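Local coordinates for protein NAD dependent epimerase/dehydratase family (uncultured archaeon MedDCM-OCT-S05-C57, PDB 5Y1F) that probably oxidises L-threonine at its C3 hydroxyl as a monomeric NAD+-dependent dehydrogenase, at residues A[125-130]-A[179-184]; A[247-252]-A[301-306]. One frame throughout, in Å; residues are numbered along the deposited sequence.

Both contacts bear on the strand 178-187, but at different distances from the cofactor. Interaction 1 joins that strand to 125-131 inside the central sheet, and Pro129, Ser130, Tyr183 and Pro184 belong to the NAD pocket; Ser130 O comes within 3.1 Å of NAD C6N. Interaction 2 lies farther out, with the side chain of Trp304 about 14 Å from NAD at the nearest atoms, and links the loop 247-252 to the end of a helix. The two centres are 11 Å apart and the contacts meet directly: Gly180 N lies 2.8 Å from His250 O, a probable hydrogen bond, and Leu247 CD1 packs 3.6 Å from Arg179 NE.

Interaction 1. Residues A[125-130]-A[179-184]; sequences KLFCPS and RGIRYP. With NAD (nicotinamide-adenine-dinucleotide), chain B.
Phe127 and Tyr183 reach toward each other from opposite directions, bringing Phe127 CE2 to 3.2 Å from Tyr183 OH in an oblique meeting of rings. CG of Phe127 stands anti to its own backbone N (chi1 180°), which lays the flat, apolar ring along the neighbouring strand, beside Gly180 CA and with Phe127 CE1 4.1 Å from Ile181 CD1. Replacing this phenylalanine by an alanine would probably open a gap beside Ile181 and leave the Tyr183 ring less firmly placed. Tyr183 also packs CE2 against Pro129 CB at 3.5 Å, while Thr236 hydrogen-bonds its hydroxyl. These are adjacent parallel strands of the Rossmann-type sheet, joined by hydrogen bonds from Arg179 N to Leu126 O and, at 2.8 Å, from Cys128 N to Arg179 O. Farther along, Ser130 N donates to Ile181 O. At the cofactor, the Tyr183 ring turns its edge to the nicotinamide and Pro129 CG touches the ribose at O3D. At the other end, in one of its two conformers, Lys125 NZ lies over one face of the Arg179 guanidinium, 3.6 Å from Arg179 CZ; the carbonyl of Met240 accepts from the lysine, while Asp177 pairs with Arg179 NH2 and the carbonyl of Leu239 accepts from NH1.

Interaction 2. Residues A[247-252]-A[301-306]; sequences LNYHSN and RKDWGW
Asp303 and Asn248 meet through two hydrogen bonds that fasten an irregular loop to the last turn of helix 298-304. Gly305 is the first residue to leave helical angles, and its positive phi (76°) suits a residue without a side chain; Asp303 points its carboxylate across to the loop. Asp303 OD2 takes the backbone N-H of Asn248, with Asn248 N 3.0 Å away, while Asp303 OD1 takes the side-chain amide through Asn248 ND2. Both donors come from above the carboxylate plane, and the amide plane is turned 65° from it. The acceptor lies close to the plane of the asparagine amide, so its N-H is well aimed, and a short side chain carrying an NH2 suits a place where backbone and side chain must serve one carboxylate. Tyr253 adds its hydroxyl to Asp303 OD2, so that oxygen is gripped by more than the loop. Asn248 itself is exposed, and this polar side of the contact is therefore its solvent side.

The inner side is apolar and buried. Trp304 has its CG between the backbone N and the carbonyl carbon (chi1 52°), which presents the CD1 corner of the indole obliquely to Leu247, while the six-membered ring runs on away from that leucine; Tyr253 packs edge-to-face with the same indole, and Leu239 of helix 229-241 touches it too. A branched aliphatic residue suits this position, since one of its methyls can lie against the indole. The apolar contact itself is made by Leu247 CD2, 3.8 Å from Trp304 CD1.

Interaction 1. Residues A[125-130]-A[179-184]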
ATOM      1  N   LYS A 125     -15.201  -5.276 -10.694  0.70  9.22           N
ATOM      2  CA  LYS A 125     -13.752  -5.078 -10.943  0.70  9.85           C
ATOM      3  C   LYS A 125     -13.074  -4.743  -9.614  0.70  9.04           C
ATOM      4  O   LYS A 125     -13.728  -4.219  -8.705  0.70  9.71           O
ATOM      5  CB  LYS A 125     -13.558  -3.940 -11.923  0.70 13.42           C
ATOM      6  CG  LYS A 125     -12.316  -4.084 -12.754  0.70 22.00           C
ATOM      7  CD  LYS A 125     -11.291  -3.153 -12.195  0.70 21.11           C
ATOM      8  CE  LYS A 125     -11.364  -1.847 -12.932  0.70 21.36           C
ATOM      9  NZ  LYS A 125     -10.166  -1.797 -13.761  0.70  8.88           N
ATOM     10  N   LEU A 126     -11.801  -5.135  -9.474  1.00  7.80           N
ATOM     11  CA  LEU A 126     -11.111  -5.086  -8.174  1.00  8.30           C
ATOM     12  C   LEU A 126      -9.696  -4.550  -8.316  1.00  7.70           C
ATOM     13  O   LEU A 126      -9.003  -4.822  -9.317  1.00  7.98           O
ATOM     14  CB  LEU A 126     -10.989  -6.454  -7.559  1.00  8.44           C
ATOM     15  CG  LEU A 126     -12.277  -7.161  -7.136  1.00  9.71           C
ATOM     16  CD1 LEU A 126     -11.933  -8.551  -6.620  1.00 10.21           C
ATOM     17  CD2 LEU A 126     -13.116  -6.396  -6.137  1.00  9.69           C
ATOM     18  N   PHE A 127      -9.288  -3.839  -7.283  1.00  6.74           N
ATOM     19  CA  PHE A 127      -7.876  -3.551  -7.020  1.00  6.83           C
ATOM     20  C   PHE A 127      -7.549  -4.184  -5.681  1.00  6.86           C
ATOM     21  O   PHE A 127      -8.148  -3.827  -4.671  1.00  7.96           O
ATOM     22  CB  PHE A 127      -7.585  -2.051  -6.982  1.00  6.96           C
ATOM     23  CG  PHE A 127      -6.130  -1.746  -6.707  1.00  7.10           C
ATOM     24  CD1 PHE A 127      -5.167  -1.905  -7.686  1.00  7.51           C
ATOM     25  CD2 PHE A 127      -5.728  -1.366  -5.459  1.00  7.46           C
ATOM     26  CE1 PHE A 127      -3.839  -1.703  -7.397  1.00  8.69           C
ATOM     27  CE2 PHE A 127      -4.396  -1.140  -5.175  1.00  7.84           C
ATOM     28  CZ  PHE A 127      -3.467  -1.307  -6.148  1.00  8.46           C
ATOM     29  N   CYS A 128      -6.578  -5.123  -5.654  1.00  7.05           N
ATOM     30  CA  CYS A 128      -6.202  -5.847  -4.437  1.00  7.42           C
ATOM     31  C   CYS A 128      -4.696  -5.843  -4.379  1.00  8.43           C
ATOM     32  O   CYS A 128      -4.048  -6.640  -5.077  1.00  9.54           O
ATOM     33  CB  CYS A 128      -6.721  -7.279  -4.440  1.00  8.24           C
ATOM     34  SG  CYS A 128      -8.519  -7.399  -4.512  1.00  9.90           S
ATOM     35  N   PRO A 129      -4.112  -4.958  -3.585  1.00  8.27           N
ATOM     36  CA  PRO A 129      -2.658  -4.816  -3.618  1.00  7.85           C
ATOM     37  C   PRO A 129      -1.895  -5.895  -2.903  1.00  7.51           C
ATOM     38  O   PRO A 129      -2.411  -6.513  -1.926  1.00  7.66           O
ATOM     39  CB  PRO A 129      -2.417  -3.452  -2.993  1.00  9.40           C
ATOM     40  CG  PRO A 129      -3.529  -3.286  -2.044  1.00  9.49           C
ATOM     41  CD  PRO A 129      -4.728  -3.926  -2.740  1.00  8.43           C
ATOM     42  N   SER A 130      -0.655  -6.084  -3.344  1.00  7.46           N
ATOM     43  CA  SER A 130       0.320  -6.972  -2.696  1.00  7.15           C
ATOM     44  C   SER A 130       1.387  -6.109  -2.051  1.00  7.50           C
ATOM     45  O   SER A 130       1.108  -4.978  -1.650  1.00 10.48           O
ATOM     46  CB  SER A 130       0.831  -7.902  -3.754  1.00  8.00           C
ATOM     47  OG  SER A 130       1.707  -8.846  -3.202  1.00  8.32           O
ATOM     48  N   ARG A 179      -6.811  -6.492 -10.325  1.00  7.81           N
ATOM     49  CA  ARG A 179      -5.475  -5.960 -10.585  1.00  7.28           C
ATOM     50  C   ARG A 179      -4.853  -5.599  -9.260  1.00  7.97           C
ATOM     51  O   ARG A 179      -5.539  -5.294  -8.276  1.00  8.24           O
ATOM     52  CB  ARG A 179      -5.588  -4.732 -11.484  1.00  8.30           C
ATOM     53  CG  ARG A 179      -6.298  -5.048 -12.783  1.00  8.66           C
ATOM     54  CD  ARG A 179      -6.584  -3.828 -13.600  1.00  9.43           C
ATOM     55  NE  ARG A 179      -7.452  -4.165 -14.740  1.00  8.79           N
ATOM     56  CZ  ARG A 179      -7.621  -3.395 -15.823  1.00 10.07           C
ATOM     57  NH1 ARG A 179      -6.954  -2.279 -15.986  1.00 10.42           N
ATOM     58  NH2 ARG A 179      -8.473  -3.807 -16.776  1.00 10.21           N
ATOM     59  N   GLY A 180      -3.525  -5.633  -9.223  1.00  7.88           N
ATOM     60  CA  GLY A 180      -2.809  -5.297  -8.017  1.00  7.67           C
ATOM     61  C   GLY A 180      -1.357  -4.959  -8.277  1.00  7.04           C
ATOM     62  O   GLY A 180      -0.800  -5.243  -9.344  1.00  8.10           O
ATOM     63  N   ILE A 181      -0.773  -4.300  -7.283  1.00  6.72           N
ATOM     64  CA  ILE A 181       0.604  -3.824  -7.309  1.00  6.43           C
ATOM     65  C   ILE A 181       1.287  -4.346  -6.067  1.00  6.95           C
ATOM     66  O   ILE A 181       0.705  -4.288  -4.941  1.00  6.82           O
ATOM     67  CB  ILE A 181       0.641  -2.302  -7.330  1.00  6.67           C
ATOM     68  CG1 ILE A 181       0.083  -1.764  -8.649  1.00  8.49           C
ATOM     69  CG2 ILE A 181       2.048  -1.782  -7.098  1.00  8.17           C
ATOM     70  CD1 ILE A 181      -0.212  -0.287  -8.644  1.00  8.96           C
ATOM     71  N   ARG A 182       2.534  -4.780  -6.226  1.00  6.63           N
ATOM     72  CA  ARG A 182       3.416  -5.056  -5.068  1.00  6.64           C
ATOM     73  C   ARG A 182       3.995  -3.729  -4.578  1.00  7.14           C
ATOM     74  O   ARG A 182       5.076  -3.341  -4.968  1.00  7.90           O
ATOM     75  CB  ARG A 182       4.538  -5.989  -5.484  1.00  7.02           C
ATOM     76  CG  ARG A 182       4.096  -7.396  -5.784  1.00  7.35           C
ATOM     77  CD  ARG A 182       5.148  -8.185  -6.500  1.00  7.18           C
ATOM     78  NE  ARG A 182       4.744  -9.571  -6.672  1.00  6.81           N
ATOM     79  CZ  ARG A 182       5.322 -10.415  -7.517  1.00  7.82           C
ATOM     80  NH1 ARG A 182       6.325 -10.015  -8.320  1.00  7.55           N
ATOM     81  NH2 ARG A 182       4.914 -11.670  -7.563  1.00  7.73           N
ATOM     82  N   TYR A 183       3.266  -2.992  -3.757  1.00  6.66           N
ATOM     83  CA  TYR A 183       3.772  -1.680  -3.399  1.00  7.09           C
ATOM     84  C   TYR A 183       5.078  -1.829  -2.643  1.00  7.63           C
ATOM     85  O   TYR A 183       5.227  -2.699  -1.790  1.00  8.07           O
ATOM     86  CB  TYR A 183       2.813  -0.869  -2.504  1.00  7.57           C
ATOM     87  CG  TYR A 183       1.486  -0.486  -3.072  1.00  7.36           C
ATOM     88  CD1 TYR A 183       1.376   0.394  -4.131  1.00  7.59           C
ATOM     89  CD2 TYR A 183       0.314  -0.841  -2.413  1.00  8.27           C
ATOM     90  CE1 TYR A 183       0.127   0.883  -4.523  1.00  7.72           C
ATOM     91  CE2 TYR A 183      -0.918  -0.337  -2.796  1.00  8.08           C
ATOM     92  CZ  TYR A 183      -1.005   0.499  -3.872  1.00  7.45           C
ATOM     93  OH  TYR A 183      -2.258   1.038  -4.164  1.00  8.15           O
ATOM     94  N   PRO A 184       6.012  -0.922  -2.906  1.00  7.47           N
ATOM     95  CA  PRO A 184       7.148  -0.689  -2.028  1.00  7.59           C
ATOM     96  C   PRO A 184       6.735   0.023  -0.761  1.00  7.38           C
ATOM     97  O   PRO A 184       5.533   0.269  -0.523  1.00  7.87           O
ATOM     98  CB  PRO A 184       8.113   0.053  -2.886  1.00  9.63           C
ATOM     99  CG  PRO A 184       7.256   0.857  -3.755  1.00  9.94           C
ATOM    100  CD  PRO A 184       5.987   0.082  -3.973  1.00  8.47           C
TER
HETATM  101  PA  NAD B 401      -3.190   0.708   6.907  1.00  9.07           P
HETATM  102  O1A NAD B 401      -2.824   2.196   7.051  1.00  8.86           O
HETATM  103  O2A NAD B 401      -2.916  -0.206   8.121  1.00 10.19           O
HETATM  104  O5B NAD B 401      -4.765   0.669   6.514  1.00  9.84           O
HETATM  105  C5B NAD B 401      -5.474  -0.551   6.582  1.00 10.06           C
HETATM  106  C4B NAD B 401      -6.858  -0.260   7.080  1.00 10.04           C
HETATM  107  O4B NAD B 401      -7.446  -1.567   7.192  1.00  9.36           O
HETATM  108  C3B NAD B 401      -6.899   0.374   8.461  1.00  9.83           C
HETATM  109  O3B NAD B 401      -7.601   1.592   8.374  1.00 10.64           O
HETATM  110  C2B NAD B 401      -7.624  -0.669   9.323  1.00  9.61           C
HETATM  111  O2B NAD B 401      -8.561  -0.143  10.281  1.00 10.83           O
HETATM  112  C1B NAD B 401      -8.337  -1.509   8.283  1.00  8.85           C
HETATM  113  N9A NAD B 401      -8.617  -2.861   8.807  1.00  9.10           N
HETATM  114  C8A NAD B 401      -7.822  -3.612   9.594  1.00 10.02           C
HETATM  115  N7A NAD B 401      -8.441  -4.735   9.954  1.00  9.94           N
HETATM  116  C5A NAD B 401      -9.659  -4.660   9.417  1.00  8.67           C
HETATM  117  C6A NAD B 401     -10.843  -5.528   9.432  1.00  9.59           C
HETATM  118  N6A NAD B 401     -10.842  -6.702  10.110  1.00 10.11           N
HETATM  119  N1A NAD B 401     -11.904  -5.149   8.727  1.00 10.60           N
HETATM  120  C2A NAD B 401     -11.928  -3.986   8.099  1.00  9.13           C
HETATM  121  N3A NAD B 401     -10.893  -3.150   8.024  1.00  9.34           N
HETATM  122  C4A NAD B 401      -9.770  -3.452   8.660  1.00  9.18           C
HETATM  123  O3  NAD B 401      -2.507   0.032   5.627  1.00  8.25           O
HETATM  124  PN  NAD B 401      -2.011   0.779   4.287  1.00  8.19           P
HETATM  125  O1N NAD B 401      -2.992   1.893   3.898  1.00  8.01           O
HETATM  126  O2N NAD B 401      -0.561   1.188   4.454  1.00  9.11           O
HETATM  127  O5D NAD B 401      -2.110  -0.444   3.232  1.00  9.23           O
HETATM  128  C5D NAD B 401      -3.263  -0.613   2.468  1.00  8.32           C
HETATM  129  C4D NAD B 401      -2.975  -1.807   1.549  1.00  8.50           C
HETATM  130  O4D NAD B 401      -1.741  -1.570   0.817  1.00  8.63           O
HETATM  131  C3D NAD B 401      -2.812  -3.114   2.293  1.00  7.52           C
HETATM  132  O3D NAD B 401      -3.222  -4.199   1.417  1.00  8.93           O
HETATM  133  C2D NAD B 401      -1.282  -3.231   2.432  1.00  7.99           C
HETATM  134  O2D NAD B 401      -0.878  -4.615   2.571  1.00  8.65           O
HETATM  135  C1D NAD B 401      -0.829  -2.617   1.095  1.00  8.32           C
HETATM  136  N1N NAD B 401       0.556  -2.109   1.160  1.00  7.72           N
HETATM  137  C2N NAD B 401       0.896  -0.958   1.817  1.00  7.62           C
HETATM  138  C3N NAD B 401       2.202  -0.527   1.859  1.00  8.66           C
HETATM  139  C7N NAD B 401       2.629   0.770   2.538  1.00  9.53           C
HETATM  140  O7N NAD B 401       3.800   1.041   2.576  1.00 12.65           O
HETATM  141  N7N NAD B 401       1.725   1.584   3.022  1.00  7.24           N
HETATM  142  C4N NAD B 401       3.181  -1.272   1.224  1.00  9.38           C
HETATM  143  C5N NAD B 401       2.838  -2.462   0.601  1.00  8.91           C
HETATM  144  C6N NAD B 401       1.514  -2.854   0.581  1.00  8.37           C

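Interaction 2. Residues A[247-252]-A[301-306]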
ATOM      1  N   LEU A 247      -2.542  -5.921 -20.359  1.00 10.87           N
ATOM      2  CA  LEU A 247      -1.875  -6.421 -19.134  1.00 10.20           C
ATOM      3  C   LEU A 247      -1.370  -7.824 -19.285  1.00  9.97           C
ATOM      4  O   LEU A 247      -2.115  -8.757 -19.556  1.00 13.01           O
ATOM      5  CB  LEU A 247      -2.855  -6.336 -17.960  1.00 11.01           C
ATOM      6  CG  LEU A 247      -3.449  -4.950 -17.693  1.00 10.39           C
ATOM      7  CD1 LEU A 247      -4.399  -5.004 -16.503  1.00 11.31           C
ATOM      8  CD2 LEU A 247      -2.381  -3.892 -17.503  1.00 11.39           C
ATOM      9  N   ASN A 248      -0.084  -8.000 -19.052  1.00  9.53           N
ATOM     10  CA  ASN A 248       0.497  -9.312 -18.969  1.00  9.92           C
ATOM     11  C   ASN A 248       0.541  -9.905 -17.571  1.00  9.42           C
ATOM     12  O   ASN A 248       0.868 -11.082 -17.399  1.00 11.03           O
ATOM     13  CB  ASN A 248       1.872  -9.316 -19.613  1.00 11.25           C
ATOM     14  CG  ASN A 248       1.796  -9.089 -21.103  1.00 13.85           C
ATOM     15  OD1 ASN A 248       1.160  -9.891 -21.799  1.00 15.78           O
ATOM     16  ND2 ASN A 248       2.297  -7.964 -21.590  1.00 14.54           N
ATOM     17  N   TYR A 249       0.284  -9.068 -16.571  1.00  8.89           N
ATOM     18  CA  TYR A 249       0.190  -9.477 -15.172  1.00  8.97           C
ATOM     19  C   TYR A 249      -1.121  -8.898 -14.640  1.00  7.75           C
ATOM     20  O   TYR A 249      -1.690  -8.009 -15.231  1.00  8.51           O
ATOM     21  CB  TYR A 249       1.413  -8.974 -14.403  1.00  8.93           C
ATOM     22  CG  TYR A 249       2.662  -9.593 -14.939  1.00  8.45           C
ATOM     23  CD1 TYR A 249       3.341  -9.012 -16.014  1.00  8.80           C
ATOM     24  CD2 TYR A 249       3.124 -10.814 -14.477  1.00  9.70           C
ATOM     25  CE1 TYR A 249       4.400  -9.655 -16.617  1.00  9.67           C
ATOM     26  CE2 TYR A 249       4.190 -11.451 -15.090  1.00  9.39           C
ATOM     27  CZ  TYR A 249       4.816 -10.848 -16.151  1.00  9.43           C
ATOM     28  OH  TYR A 249       5.860 -11.549 -16.722  1.00 10.05           O
ATOM     29  N   HIS A 250      -1.580  -9.431 -13.511  1.00  8.19           N
ATOM     30  CA  HIS A 250      -2.888  -9.078 -12.982  1.00  8.47           C
ATOM     31  C   HIS A 250      -2.775  -8.611 -11.545  1.00  7.68           C
ATOM     32  O   HIS A 250      -2.770  -7.399 -11.299  1.00  8.06           O
ATOM     33  CB  HIS A 250      -3.890 -10.205 -13.232  1.00  8.71           C
ATOM     34  CG  HIS A 250      -4.128 -10.393 -14.685  1.00  9.87           C
ATOM     35  ND1 HIS A 250      -3.320 -11.130 -15.519  1.00 12.44           N
ATOM     36  CD2 HIS A 250      -4.916  -9.651 -15.475  1.00  8.02           C
ATOM     37  CE1 HIS A 250      -3.729 -10.930 -16.771  1.00 11.19           C
ATOM     38  NE2 HIS A 250      -4.658 -10.008 -16.768  1.00 14.56           N
ATOM     39  N   SER A 251      -2.553  -9.528 -10.609  1.00  8.66           N
ATOM     40  CA  SER A 251      -2.598  -9.207  -9.175  1.00  9.52           C
ATOM     41  C   SER A 251      -1.325  -8.623  -8.593  1.00  8.45           C
ATOM     42  O   SER A 251      -1.315  -8.158  -7.452  1.00  8.30           O
ATOM     43  CB  SER A 251      -2.867 -10.470  -8.362  1.00 11.61           C
ATOM     44  OG  SER A 251      -1.756 -11.349  -8.395  1.00 12.67           O
ATOM     45  N   ASN A 252      -0.234  -8.616  -9.340  1.00  7.46           N
ATOM     46  CA  ASN A 252       1.069  -8.572  -8.731  1.00  7.46           C
ATOM     47  C   ASN A 252       2.167  -7.837  -9.487  1.00  6.94           C
ATOM     48  O   ASN A 252       3.314  -8.227  -9.418  1.00  7.92           O
ATOM     49  CB  ASN A 252       1.523  -9.998  -8.452  1.00  8.46           C
ATOM     50  CG  ASN A 252       1.648 -10.827  -9.693  1.00  8.80           C
ATOM     51  OD1 ASN A 252       1.385 -10.381 -10.826  1.00  9.43           O
ATOM     52  ND2 ASN A 252       1.973 -12.130  -9.477  1.00 11.46           N
ATOM     53  N   ARG A 301       6.191  -0.647 -16.453  1.00  7.64           N
ATOM     54  CA  ARG A 301       6.641   0.454 -17.354  1.00  7.75           C
ATOM     55  C   ARG A 301       6.265   0.119 -18.780  1.00  8.12           C
ATOM     56  O   ARG A 301       5.875   1.038 -19.544  1.00  9.56           O
ATOM     57  CB  ARG A 301       8.142   0.669 -17.182  1.00  7.60           C
ATOM     58  CG  ARG A 301       8.571   1.147 -15.803  1.00  7.43           C
ATOM     59  CD  ARG A 301      10.061   1.271 -15.689  1.00  7.85           C
ATOM     60  NE  ARG A 301      10.474   1.687 -14.357  1.00  9.00           N
ATOM     61  CZ  ARG A 301      10.729   2.926 -13.965  1.00  9.39           C
ATOM     62  NH1 ARG A 301      10.714   3.934 -14.798  1.00  9.89           N
ATOM     63  NH2 ARG A 301      10.967   3.150 -12.664  1.00 11.58           N
ATOM     64  N   LYS A 302       6.355  -1.148 -19.154  1.00  8.12           N
ATOM     65  CA  LYS A 302       6.086  -1.600 -20.537  1.00  9.67           C
ATOM     66  C   LYS A 302       4.584  -1.707 -20.798  1.00  9.72           C
ATOM     67  O   LYS A 302       4.059  -1.173 -21.777  1.00 11.69           O
ATOM     68  CB  LYS A 302       6.744  -2.938 -20.764  1.00 10.25           C
ATOM     69  CG  LYS A 302       6.592  -3.410 -22.199  1.00 12.84           C
ATOM     70  CD  LYS A 302       7.166  -4.791 -22.338  1.00 16.21           C
ATOM     71  CE  LYS A 302       7.288  -5.167 -23.798  1.00 23.05           C
ATOM     72  NZ  LYS A 302       7.606  -6.604 -23.920  1.00 29.34           N
ATOM     73  N   ASP A 303       3.838  -2.364 -19.914  1.00  9.33           N
ATOM     74  CA  ASP A 303       2.454  -2.731 -20.223  1.00  9.28           C
ATOM     75  C   ASP A 303       1.541  -1.561 -20.081  1.00  9.78           C
ATOM     76  O   ASP A 303       0.608  -1.435 -20.885  1.00 11.88           O
ATOM     77  CB  ASP A 303       1.950  -3.787 -19.233  1.00  9.42           C
ATOM     78  CG  ASP A 303       2.551  -5.177 -19.420  1.00 10.27           C
ATOM     79  OD1 ASP A 303       3.398  -5.408 -20.302  1.00 11.10           O
ATOM     80  OD2 ASP A 303       2.185  -6.091 -18.614  1.00 10.39           O
ATOM     81  N   TRP A 304       1.703  -0.717 -19.068  1.00  8.62           N
ATOM     82  CA  TRP A 304       0.766   0.346 -18.807  1.00  9.56           C
ATOM     83  C   TRP A 304       1.395   1.689 -18.533  1.00  9.97           C
ATOM     84  O   TRP A 304       0.783   2.598 -17.994  1.00 11.37           O
ATOM     85  CB  TRP A 304      -0.255  -0.077 -17.741  1.00  9.47           C
ATOM     86  CG  TRP A 304       0.268  -0.637 -16.443  1.00  8.37           C
ATOM     87  CD1 TRP A 304       0.531  -1.922 -16.159  1.00  8.97           C
ATOM     88  CD2 TRP A 304       0.561   0.100 -15.254  1.00  9.79           C
ATOM     89  NE1 TRP A 304       0.991  -2.051 -14.865  1.00  8.70           N
ATOM     90  CE2 TRP A 304       1.042  -0.820 -14.313  1.00  8.34           C
ATOM     91  CE3 TRP A 304       0.513   1.446 -14.916  1.00  8.86           C
ATOM     92  CZ2 TRP A 304       1.340  -0.448 -13.013  1.00  8.58           C
ATOM     93  CZ3 TRP A 304       0.873   1.818 -13.637  1.00  9.86           C
ATOM     94  CH2 TRP A 304       1.285   0.879 -12.704  1.00  9.37           C
ATOM     95  N   GLY A 305       2.634   1.872 -18.983  1.00  9.31           N
ATOM     96  CA  GLY A 305       3.192   3.206 -19.037  1.00  9.21           C
ATOM     97  C   GLY A 305       3.631   3.806 -17.722  1.00  9.25           C
ATOM     98  O   GLY A 305       3.773   5.010 -17.589  1.00 10.46           O
ATOM     99  N   TRP A 306       3.913   2.948 -16.747  1.00  8.81           N
ATOM    100  CA  TRP A 306       4.338   3.467 -15.435  1.00  8.80           C
ATOM    101  C   TRP A 306       5.644   4.251 -15.540  1.00  8.64           C
ATOM    102  O   TRP A 306       6.609   3.775 -16.151  1.00  8.93           O
ATOM    103  CB  TRP A 306       4.557   2.322 -14.457  1.00  8.36           C
ATOM    104  CG  TRP A 306       5.180   2.776 -13.163  1.00  8.70           C
ATOM    105  CD1 TRP A 306       6.376   2.327 -12.650  1.00  9.04           C
ATOM    106  CD2 TRP A 306       4.692   3.774 -12.258  1.00  7.76           C
ATOM    107  NE1 TRP A 306       6.623   2.966 -11.483  1.00  9.25           N
ATOM    108  CE2 TRP A 306       5.629   3.875 -11.230  1.00  9.07           C
ATOM    109  CE3 TRP A 306       3.568   4.614 -12.242  1.00  8.84           C
ATOM    110  CZ2 TRP A 306       5.463   4.798 -10.176  1.00  9.21           C
ATOM    111  CZ3 TRP A 306       3.431   5.542 -11.221  1.00  9.21           C
ATOM    112  CH2 TRP A 306       4.361   5.601 -10.216  1.00  9.48           C
TER